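CRISPR protein (Archaeoglobus fulgidus, PDB 4MJK) probably serves as a Cas5-type subunit of a type I-A Cascade complex, taking part in CRISPR RNA-guided defence against foreign nucleic acid. Local coordinates at residues 22-25 with 26-30; 38-41 with 42-46; 137-141 with 142-146; 232-235 with 236-240. All blocks are in the same frame, centred on the assembly; numbering follows the deposited sequence.

The four contacts come in numerical order along the chain. Each is local, between neighbouring residues. Interaction 1 is in the loop between strand 13-15 and helix 33-46, and interaction 2 is on that helix. Interaction 3 follows strand 127-134 and packs on interaction 2, their centres about 10 Å apart. Interaction 4 is the loop between strands 225-231 and 241-246. It touches interaction 1 through Ile232, although their centres are about 22 Å apart. Interactions 2 and 4 lie on opposite sides of the chain's centre. The contacts thus form two touching pairs. Interactions 2 and 3 join helix 33-46 to the chain running into helix 141-144, while 1 and 4 bring two loops together, which probably helps to fix their positions.

Interaction 1 (22-25 with 26-30); sequences SKTS and PSFYY
Thr24 meets Phe28 by apolar contact. Thr24 CB sits 3.8 Å from Phe28 CZ, at the edge of the ring and near its plane. The two side chains cross at about a right angle. Phe28 CG is anti to its own carbonyl carbon (chi1 -68°), which brings the far end of the ring back to the 22-25 segment. Ser25 O also approaches this end obliquely, 3.9 Å from Phe28 CE1. Ser25 CB lies 3.3 Å from Ser27 O, where the chain bends at Pro26.

No hydrogen bond joins the two segments. The polar groups turn to other parts of the chain. Thr24 OG1 is within hydrogen-bonding reach of the carbonyls of Ile18 and Leu21, which must share its one proton. Ser25 OG bonds to the backbone N of Val200. The amides of Tyr29 and Tyr30 are held by the carboxylate of Glu199, and Phe28 O by Thr116.

With the Phe28 ring cut back to an alanine, a gap would probably open beside Thr24 CB, and Ala16 and Ala19 would lose the ring they touch.

The work is thus divided. Apolar contact at the ring edge joins Thr24 to Phe28 across the bend, while hydrogen bonds, including those to strand 196-202, hold the loop in place.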
loop_
_atom_site.group_PDB
_atom_site.type_symbol
_atom_site.label_atom_id
_atom_site.label_comp_id
_atom_site.label_asym_id
_atom_site.label_seq_id
_atom_site.Cartn_x
_atom_site.Cartn_y
_atom_site.Cartn_z
ATOM N N SER A 22 -13.655 -20.091 4.755
ATOM C CA SER A 22 -13.179 -21.127 5.671
ATOM C C SER A 22 -12.066 -21.991 5.086
ATOM O O SER A 22 -11.234 -22.513 5.825
ATOM C CB SER A 22 -14.340 -22.038 6.072
ATOM O OG SER A 22 -15.055 -22.442 4.909
ATOM N N LYS A 23 -12.066 -22.165 3.770
ATOM C CA LYS A 23 -11.082 -23.029 3.120
ATOM C C LYS A 23 -9.681 -22.412 3.160
ATOM O O LYS A 23 -8.699 -23.066 3.548
ATOM C CB LYS A 23 -11.470 -23.288 1.661
ATOM C CG LYS A 23 -12.754 -24.074 1.477
ATOM C CD LYS A 23 -12.742 -25.336 2.323
ATOM C CE LYS A 23 -13.954 -26.222 2.032
ATOM N NZ LYS A 23 -13.987 -27.412 2.927
ATOM N N THR A 24 -9.612 -21.140 2.778
ATOM C CA THR A 24 -8.353 -20.440 2.546
ATOM C C THR A 24 -7.581 -20.046 3.812
ATOM O O THR A 24 -8.152 -19.949 4.896
ATOM C CB THR A 24 -8.639 -19.138 1.790
ATOM O OG1 THR A 24 -9.500 -18.305 2.587
ATOM C CG2 THR A 24 -9.314 -19.421 0.446
ATOM N N SER A 25 -6.285 -19.762 3.664
ATOM C CA SER A 25 -5.534 -19.137 4.758
ATOM C C SER A 25 -6.264 -17.855 5.157
ATOM O O SER A 25 -6.974 -17.270 4.338
ATOM C CB SER A 25 -4.085 -18.828 4.335
ATOM O OG SER A 25 -3.384 -20.026 3.984
ATOM N N PRO A 26 -6.096 -17.410 6.414
ATOM C CA PRO A 26 -6.817 -16.216 6.895
ATOM C C PRO A 26 -6.166 -14.900 6.469
ATOM O O PRO A 26 -6.739 -13.825 6.691
ATOM C CB PRO A 26 -6.785 -16.372 8.422
ATOM C CG PRO A 26 -5.555 -17.181 8.682
ATOM C CD PRO A 26 -5.402 -18.122 7.502
ATOM N N SER A 27 -4.965 -14.993 5.900
ATOM C CA SER A 27 -4.292 -13.857 5.267
ATOM C C SER A 27 -3.387 -14.414 4.161
ATOM O O SER A 27 -3.143 -15.626 4.104
ATOM C CB SER A 27 -3.474 -13.078 6.286
ATOM O OG SER A 27 -2.507 -13.919 6.886
ATOM N N PHE A 28 -2.909 -13.549 3.276
ATOM C CA PHE A 28 -2.214 -14.023 2.079
ATOM C C PHE A 28 -0.896 -13.297 1.886
ATOM O O PHE A 28 -0.863 -12.073 1.840
ATOM C CB PHE A 28 -3.054 -13.773 0.826
ATOM C CG PHE A 28 -4.299 -14.603 0.729
ATOM C CD1 PHE A 28 -4.248 -15.983 0.847
ATOM C CD2 PHE A 28 -5.533 -13.995 0.501
ATOM C CE1 PHE A 28 -5.407 -16.748 0.754
ATOM C CE2 PHE A 28 -6.691 -14.747 0.407
ATOM C CZ PHE A 28 -6.630 -16.124 0.532
ATOM N N TYR A 29 0.188 -14.044 1.737
ATOM C CA TYR A 29 1.433 -13.430 1.273
ATOM C C TYR A 29 1.273 -12.978 -0.192
ATOM O O TYR A 29 1.776 -11.912 -0.584
ATOM C CB TYR A 29 2.605 -14.409 1.403
ATOM C CG TYR A 29 3.051 -14.688 2.823
ATOM C CD1 TYR A 29 3.873 -13.794 3.504
ATOM C CD2 TYR A 29 2.677 -15.862 3.473
ATOM C CE1 TYR A 29 4.300 -14.057 4.806
ATOM C CE2 TYR A 29 3.107 -16.137 4.775
ATOM C CZ TYR A 29 3.912 -15.228 5.431
ATOM O OH TYR A 29 4.343 -15.478 6.712
ATOM N N TYR A 30 0.560 -13.772 -0.998
ATOM C CA TYR A 30 0.415 -13.457 -2.426
ATOM C C TYR A 30 -1.020 -13.492 -2.920
ATOM O O TYR A 30 -1.863 -14.152 -2.335
ATOM C CB TYR A 30 1.218 -14.443 -3.281
ATOM C CG TYR A 30 2.699 -14.309 -3.117
ATOM C CD1 TYR A 30 3.382 -13.252 -3.710
ATOM C CD2 TYR A 30 3.424 -15.237 -2.366
ATOM C CE1 TYR A 30 4.747 -13.114 -3.557
ATOM C CE2 TYR A 30 4.788 -15.108 -2.211
ATOM C CZ TYR A 30 5.449 -14.038 -2.819
ATOM O OH TYR A 30 6.819 -13.881 -2.680
#

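Interaction 2 (38-41 with 42-46); sequences GAVA and EAIAK
Val40 and Ile44 are one helical turn apart and lie side by side, pointing the same way. Val40 CG1 touches Ile44 CD1 at 3.9 Å. A chi1 of -179° swings Val40 CG1 away from its backbone N and along the helix to Ile44. Ile44 places CG1 beside its own backbone N, 3.3 Å from Val40 O. The ethyl arm therefore runs over the Val40 carbonyl before its end meets the valine methyl.

The backbone sets this pairing. Four successive bonds join each residue to the fourth one on, the pattern of an alpha helix. Glu42 N donates to Gly38 O at 2.8 Å, and Ala43 N to Ala39 O at 3.0 Å. Ile44 N donates to Val40 O at 2.9 Å. Ala45 N donates to Ala41 O, also at 2.9 Å. These bonds are fairly straight, from 151° to 163° at the hydrogen. The alanine methyls stay close to the helix: Ala43 CB is 3.5 Å from Ala39 O.

Glu42 leaves with an extended chain, and its OE1 forms a salt bridge with Arg149 NE, which probably limits how freely the carboxylate turns. On the apolar sides, Val40 rests on Leu62 of helix 58-65, Ala41 on Ile58 and Ile59, and Ile44 on Ile58, while Ile147 covers Ala39 and Val40. Ile44 also reaches Val139 and Ile143, and Ala43 touches Ile143, so helix 33-46 is packed between helix 58-65 and the chain that leads into and out of helix 141-144.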
loop_
_atom_site.group_PDB
_atom_site.type_symbol
_atom_site.label_atom_id
_atom_site.label_comp_id
_atom_site.label_asym_id
_atom_site.label_seq_id
_atom_site.Cartn_x
_atom_site.Cartn_y
_atom_site.Cartn_z
ATOM N N GLY A 38 -9.200 -14.807 -12.191
ATOM C CA GLY A 38 -10.367 -13.939 -12.288
ATOM C C GLY A 38 -10.045 -12.645 -13.022
ATOM O O GLY A 38 -10.889 -12.095 -13.726
ATOM N N ALA A 39 -8.821 -12.148 -12.850
ATOM C CA ALA A 39 -8.388 -10.937 -13.548
ATOM C C ALA A 39 -8.250 -11.192 -15.047
ATOM O O ALA A 39 -8.656 -10.367 -15.863
ATOM C CB ALA A 39 -7.078 -10.406 -12.967
ATOM N N VAL A 40 -7.667 -12.334 -15.407
ATOM C CA VAL A 40 -7.621 -12.738 -16.809
ATOM C C VAL A 40 -9.047 -12.813 -17.376
ATOM O O VAL A 40 -9.341 -12.270 -18.446
ATOM C CB VAL A 40 -6.918 -14.101 -16.990
ATOM C CG1 VAL A 40 -6.859 -14.479 -18.482
ATOM C CG2 VAL A 40 -5.523 -14.062 -16.400
ATOM N N ALA A 41 -9.933 -13.484 -16.644
ATOM C CA ALA A 41 -11.316 -13.648 -17.079
ATOM C C ALA A 41 -12.002 -12.295 -17.281
ATOM O O ALA A 41 -12.669 -12.078 -18.292
ATOM C CB ALA A 41 -12.096 -14.500 -16.078
ATOM N N GLU A 42 -11.838 -11.390 -16.318
ATOM C CA GLU A 42 -12.387 -10.040 -16.446
ATOM C C GLU A 42 -11.855 -9.314 -17.681
ATOM O O GLU A 42 -12.603 -8.608 -18.360
ATOM C CB GLU A 42 -12.102 -9.191 -15.196
ATOM C CG GLU A 42 -12.513 -7.724 -15.364
ATOM C CD GLU A 42 -12.472 -6.906 -14.079
ATOM O OE1 GLU A 42 -11.830 -7.336 -13.098
ATOM O OE2 GLU A 42 -13.089 -5.815 -14.053
ATOM N N ALA A 43 -10.563 -9.469 -17.960
ATOM C CA ALA A 43 -9.955 -8.784 -19.102
ATOM C C ALA A 43 -10.500 -9.343 -20.411
ATOM O O ALA A 43 -10.664 -8.615 -21.394
ATOM C CB ALA A 43 -8.452 -8.899 -19.057
ATOM N N ILE A 44 -10.784 -10.640 -20.413
ATOM C CA ILE A 44 -11.370 -11.290 -21.578
ATOM C C ILE A 44 -12.818 -10.839 -21.782
ATOM O O ILE A 44 -13.231 -10.531 -22.900
ATOM C CB ILE A 44 -11.311 -12.822 -21.457
ATOM C CG1 ILE A 44 -9.859 -13.308 -21.533
ATOM C CG2 ILE A 44 -12.145 -13.470 -22.551
ATOM C CD1 ILE A 44 -9.693 -14.788 -21.190
ATOM N N ALA A 45 -13.577 -10.790 -20.692
ATOM C CA ALA A 45 -14.975 -10.382 -20.750
ATOM C C ALA A 45 -15.133 -8.955 -21.266
ATOM O O ALA A 45 -15.969 -8.697 -22.128
ATOM C CB ALA A 45 -15.633 -10.530 -19.393
ATOM N N LYS A 46 -14.330 -8.037 -20.736
ATOM C CA LYS A 46 -14.369 -6.643 -21.172
ATOM C C LYS A 46 -14.085 -6.506 -22.662
ATOM O O LYS A 46 -14.800 -5.803 -23.376
ATOM C CB LYS A 46 -13.380 -5.790 -20.379
ATOM C CG LYS A 46 -13.826 -5.486 -18.964
ATOM C CD LYS A 46 -13.040 -4.319 -18.384
ATOM C CE LYS A 46 -13.699 -3.775 -17.129
ATOM N NZ LYS A 46 -13.212 -2.399 -16.818
#

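Interaction 3 (137-141 with 142-146); sequences EAVEE and KILWK
Val139 makes apolar contact with two residues further on. Its CG2 lies 3.9 Å from Ile143 CB, and the two side chains cross at a slant. Its CG1 is 4.2 Å from Leu144 CD2. Chi1 of 55° sets Val139 CG2 opposite the backbone N, facing Ile143, and turns CG1 to Leu144. Glu140 and Ile143 run side by side, with Glu140 CB 3.5 Å from Ile143 CG1. Glu141 O approaches the Trp145 indole obliquely, 3.5 Å from CD1.

The backbone bonds across the contact are weak and span three residues. Ile143 N donates to Glu140 O at 3.0 Å, and Leu144 N to Glu141 O at 3.2 Å. Both are bent, at 132° and 124°. The weak bonds suggest that side-chain contacts contribute to holding this short helical piece.

Charges sit on the outer side. Lys142 NZ forms a salt bridge with Asp47 OD1. Glu140 OE2 is 5.2 Å from Lys142 NZ, too far for contact, but its opposite charge may still add some attraction.

The segment follows strand 127-134. Leu144 packs on Tyr4 and Val6 of strand 2-10 and on Val162 of strand 157-170, while Ile143 faces helix 33-46. Helix 141-144 thus lies between that helix and two strands of the antiparallel sheet.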
loop_
_atom_site.group_PDB
_atom_site.type_symbol
_atom_site.label_atom_id
_atom_site.label_comp_id
_atom_site.label_asym_id
_atom_site.label_seq_id
_atom_site.Cartn_x
_atom_site.Cartn_y
_atom_site.Cartn_z
ATOM N N GLU A 137 -3.800 -23.020 -26.415
ATOM C CA GLU A 137 -3.886 -21.562 -26.363
ATOM C C GLU A 137 -5.237 -21.120 -25.804
ATOM O O GLU A 137 -6.241 -21.111 -26.516
ATOM C CB GLU A 137 -3.645 -20.955 -27.747
ATOM C CG GLU A 137 -2.214 -21.122 -28.245
ATOM C CD GLU A 137 -2.017 -20.631 -29.671
ATOM O OE1 GLU A 137 -1.906 -21.481 -30.585
ATOM O OE2 GLU A 137 -1.966 -19.398 -29.876
ATOM N N ALA A 138 -5.261 -20.753 -24.526
ATOM C CA ALA A 138 -6.518 -20.436 -23.854
ATOM C C ALA A 138 -6.819 -18.940 -23.782
ATOM O O ALA A 138 -7.928 -18.545 -23.427
ATOM C CB ALA A 138 -6.545 -21.048 -22.456
ATOM N N VAL A 139 -5.838 -18.106 -24.107
ATOM C CA VAL A 139 -6.066 -16.667 -24.058
ATOM C C VAL A 139 -5.166 -15.897 -25.020
ATOM O O VAL A 139 -3.967 -16.169 -25.123
ATOM C CB VAL A 139 -5.894 -16.117 -22.623
ATOM C CG1 VAL A 139 -4.528 -16.490 -22.072
ATOM C CG2 VAL A 139 -6.108 -14.608 -22.597
ATOM N N GLU A 140 -5.759 -14.942 -25.731
ATOM C CA GLU A 140 -5.001 -14.040 -26.583
ATOM C C GLU A 140 -3.907 -13.362 -25.767
ATOM O O GLU A 140 -4.150 -12.851 -24.672
ATOM C CB GLU A 140 -5.914 -12.980 -27.206
ATOM C CG GLU A 140 -6.975 -13.523 -28.153
ATOM C CD GLU A 140 -8.189 -14.097 -27.424
ATOM O OE1 GLU A 140 -8.133 -15.271 -26.986
ATOM O OE2 GLU A 140 -9.201 -13.373 -27.295
ATOM N N GLU A 141 -2.696 -13.356 -26.308
ATOM C CA GLU A 141 -1.569 -12.734 -25.634
ATOM C C GLU A 141 -1.853 -11.258 -25.364
ATOM O O GLU A 141 -1.518 -10.732 -24.302
ATOM C CB GLU A 141 -0.308 -12.901 -26.480
ATOM C CG GLU A 141 0.973 -12.566 -25.766
ATOM C CD GLU A 141 2.199 -12.942 -26.575
ATOM O OE1 GLU A 141 2.045 -13.657 -27.592
ATOM O OE2 GLU A 141 3.315 -12.527 -26.186
ATOM N N LYS A 142 -2.488 -10.588 -26.323
ATOM C CA LYS A 142 -2.802 -9.177 -26.165
ATOM C C LYS A 142 -3.664 -8.921 -24.935
ATOM O O LYS A 142 -3.527 -7.888 -24.286
ATOM C CB LYS A 142 -3.494 -8.618 -27.418
ATOM C CG LYS A 142 -4.990 -8.882 -27.496
ATOM C CD LYS A 142 -5.575 -8.378 -28.816
ATOM C CE LYS A 142 -6.978 -8.928 -29.074
ATOM N NZ LYS A 142 -8.024 -8.342 -28.177
ATOM N N ILE A 143 -4.560 -9.854 -24.626
ATOM C CA ILE A 143 -5.485 -9.685 -23.505
ATOM C C ILE A 143 -4.747 -9.612 -22.175
ATOM O O ILE A 143 -5.122 -8.847 -21.284
ATOM C CB ILE A 143 -6.522 -10.834 -23.416
ATOM C CG1 ILE A 143 -7.310 -10.967 -24.725
ATOM C CG2 ILE A 143 -7.471 -10.601 -22.245
ATOM C CD1 ILE A 143 -7.904 -9.665 -25.215
ATOM N N LEU A 144 -3.709 -10.431 -22.040
ATOM C CA LEU A 144 -2.905 -10.453 -20.827
ATOM C C LEU A 144 -2.374 -9.059 -20.518
ATOM O O LEU A 144 -2.322 -8.658 -19.356
ATOM C CB LEU A 144 -1.765 -11.479 -20.942
ATOM C CG LEU A 144 -2.196 -12.953 -21.007
ATOM C CD1 LEU A 144 -1.017 -13.885 -21.291
ATOM C CD2 LEU A 144 -2.906 -13.371 -19.722
ATOM N N TRP A 145 -2.019 -8.301 -21.554
ATOM C CA TRP A 145 -1.480 -6.950 -21.355
ATOM C C TRP A 145 -2.486 -5.990 -20.717
ATOM O O TRP A 145 -2.099 -4.959 -20.184
ATOM C CB TRP A 145 -1.006 -6.358 -22.672
ATOM C CG TRP A 145 0.296 -6.895 -23.152
ATOM C CD1 TRP A 145 0.490 -7.886 -24.074
ATOM C CD2 TRP A 145 1.600 -6.464 -22.748
ATOM N NE1 TRP A 145 1.833 -8.093 -24.268
ATOM C CE2 TRP A 145 2.535 -7.236 -23.463
ATOM C CE3 TRP A 145 2.065 -5.493 -21.850
ATOM C CZ2 TRP A 145 3.912 -7.066 -23.316
ATOM C CZ3 TRP A 145 3.429 -5.335 -21.699
ATOM C CH2 TRP A 145 4.338 -6.115 -22.431
ATOM N N LYS A 146 -3.768 -6.355 -20.767
ATOM C CA LYS A 146 -4.867 -5.479 -20.364
ATOM C C LYS A 146 -5.318 -5.647 -18.908
ATOM O O LYS A 146 -6.370 -5.131 -18.496
ATOM C CB LYS A 146 -6.054 -5.682 -21.301
ATOM C CG LYS A 146 -5.804 -5.231 -22.750
ATOM C CD LYS A 146 -7.091 -5.374 -23.567
ATOM C CE LYS A 146 -6.948 -4.829 -24.980
ATOM N NZ LYS A 146 -6.082 -5.700 -25.819
#

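Interaction 4 (232-235 with 236-240); sequences IMTS and IFSTP
A type I beta turn from Ser235 to Ser238 reverses the loop between strands 225-231 and 241-246. Ser238 N donates to Ser235 O at 3.2 Å. The donor stands 68° out of the carbonyl plane, off the usual lone-pair direction. Ser235 adds an ST turn inside this one: Phe237 N donates to Ser235 OG at 3.1 Å, and the bond is nearly straight at 164°. Ser235 OG is anti to its backbone N (chi1 158°), which points it forward, nearly in line with the Phe237 N-H. Loss of the Ser235 hydroxyl to an alanine is likely to leave that N-H without this acceptor and the turn less firmly set.

A water links the two arms behind the turn. It accepts from Thr234 N at 2.9 Å and hydrogen-bonds to Ser238 OG at 2.6 Å. Ser238 OG also lies 3.3 Å from Ser235 CB.

Carbon contacts close the base. Met233, present as selenomethionine, is bent about its CG-SE bond and sets CE 4.1 Å from Thr239 CA. Its CB makes apolar contact with Pro240 CD, at 4.3 Å. Pro240 CG also lies against the Ile232 carbonyl, 3.4 Å from Ile232 O, and the same ring touches Trp196.

The chemistry implies that one serine contributes both acceptors to the turn, its carbonyl and its hydroxyl. Water and apolar groups probably help hold the arms together where direct bonds between them are few.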
loop_
_atom_site.group_PDB
_atom_site.type_symbol
_atom_site.label_atom_id
_atom_site.label_comp_id
_atom_site.label_asym_id
_atom_site.label_seq_id
_atom_site.Cartn_x
_atom_site.Cartn_y
_atom_site.Cartn_z
ATOM N N ILE A 232 9.555 -16.596 -0.600
ATOM C CA ILE A 232 9.579 -15.287 0.031
ATOM C C ILE A 232 11.020 -14.780 -0.046
ATOM O O ILE A 232 11.932 -15.321 0.582
ATOM C CB ILE A 232 9.145 -15.344 1.507
ATOM C CG1 ILE A 232 7.761 -16.011 1.662
ATOM C CG2 ILE A 232 9.222 -13.943 2.138
ATOM C CD1 ILE A 232 6.612 -15.128 1.373
HETATM N N MSE A 233 11.206 -13.748 -0.848
HETATM C CA MSE A 233 12.510 -13.171 -1.105
HETATM C C MSE A 233 12.944 -12.364 0.111
HETATM O O MSE A 233 12.160 -11.574 0.640
HETATM C CB MSE A 233 12.355 -12.249 -2.318
HETATM C CG MSE A 233 13.605 -11.732 -2.946
HETATM SE SE MSE A 233 13.097 -10.875 -4.632
HETATM C CE MSE A 233 13.688 -12.279 -5.861
ATOM N N THR A 234 14.176 -12.566 0.568
ATOM C CA THR A 234 14.693 -11.808 1.708
ATOM C C THR A 234 15.763 -10.803 1.294
ATOM O O THR A 234 16.165 -9.955 2.085
ATOM C CB THR A 234 15.276 -12.730 2.795
ATOM O OG1 THR A 234 16.204 -13.647 2.206
ATOM C CG2 THR A 234 14.167 -13.512 3.477
ATOM N N SER A 235 16.224 -10.906 0.055
ATOM C CA SER A 235 17.259 -10.021 -0.456
ATOM C C SER A 235 17.062 -9.870 -1.945
ATOM O O SER A 235 16.644 -10.816 -2.627
ATOM C CB SER A 235 18.652 -10.604 -0.173
ATOM O OG SER A 235 19.640 -10.069 -1.049
ATOM N N ILE A 236 17.372 -8.684 -2.456
ATOM C CA ILE A 236 17.243 -8.418 -3.882
ATOM C C ILE A 236 18.101 -9.387 -4.701
ATOM O O ILE A 236 17.827 -9.631 -5.874
ATOM C CB ILE A 236 17.617 -6.949 -4.208
ATOM C CG1 ILE A 236 17.275 -6.604 -5.660
ATOM C CG2 ILE A 236 19.098 -6.676 -3.899
ATOM C CD1 ILE A 236 15.792 -6.676 -5.975
ATOM N N PHE A 237 19.131 -9.956 -4.084
ATOM C CA PHE A 237 20.063 -10.801 -4.839
ATOM C C PHE A 237 19.834 -12.304 -4.672
ATOM O O PHE A 237 20.380 -13.102 -5.432
ATOM C CB PHE A 237 21.519 -10.448 -4.513
ATOM C CG PHE A 237 21.868 -9.019 -4.804
ATOM C CD1 PHE A 237 21.736 -8.513 -6.086
ATOM C CD2 PHE A 237 22.311 -8.182 -3.802
ATOM C CE1 PHE A 237 22.058 -7.184 -6.371
ATOM C CE2 PHE A 237 22.626 -6.851 -4.075
ATOM C CZ PHE A 237 22.494 -6.358 -5.368
ATOM N N SER A 238 19.027 -12.694 -3.696
ATOM C CA SER A 238 18.787 -14.119 -3.469
ATOM C C SER A 238 17.355 -14.519 -3.808
ATOM O O SER A 238 16.434 -14.242 -3.047
ATOM C CB SER A 238 19.093 -14.489 -2.019
ATOM O OG SER A 238 18.237 -13.773 -1.135
ATOM N N THR A 239 17.175 -15.165 -4.953
ATOM C CA THR A 239 15.884 -15.735 -5.314
ATOM C C THR A 239 15.681 -17.097 -4.620
ATOM O O THR A 239 16.509 -18.000 -4.750
ATOM C CB THR A 239 15.772 -15.879 -6.841
ATOM O OG1 THR A 239 14.697 -16.767 -7.170
ATOM C CG2 THR A 239 17.057 -16.444 -7.408
ATOM N N PRO A 240 14.598 -17.239 -3.845
ATOM C CA PRO A 240 14.379 -18.541 -3.201
ATOM C C PRO A 240 14.347 -19.671 -4.228
ATOM O O PRO A 240 13.781 -19.524 -5.310
ATOM C CB PRO A 240 13.013 -18.367 -2.535
ATOM C CG PRO A 240 12.979 -16.890 -2.201
ATOM C CD PRO A 240 13.610 -16.235 -3.403
HETATM O O HOH W 1 15.848 -14.635 -0.518
#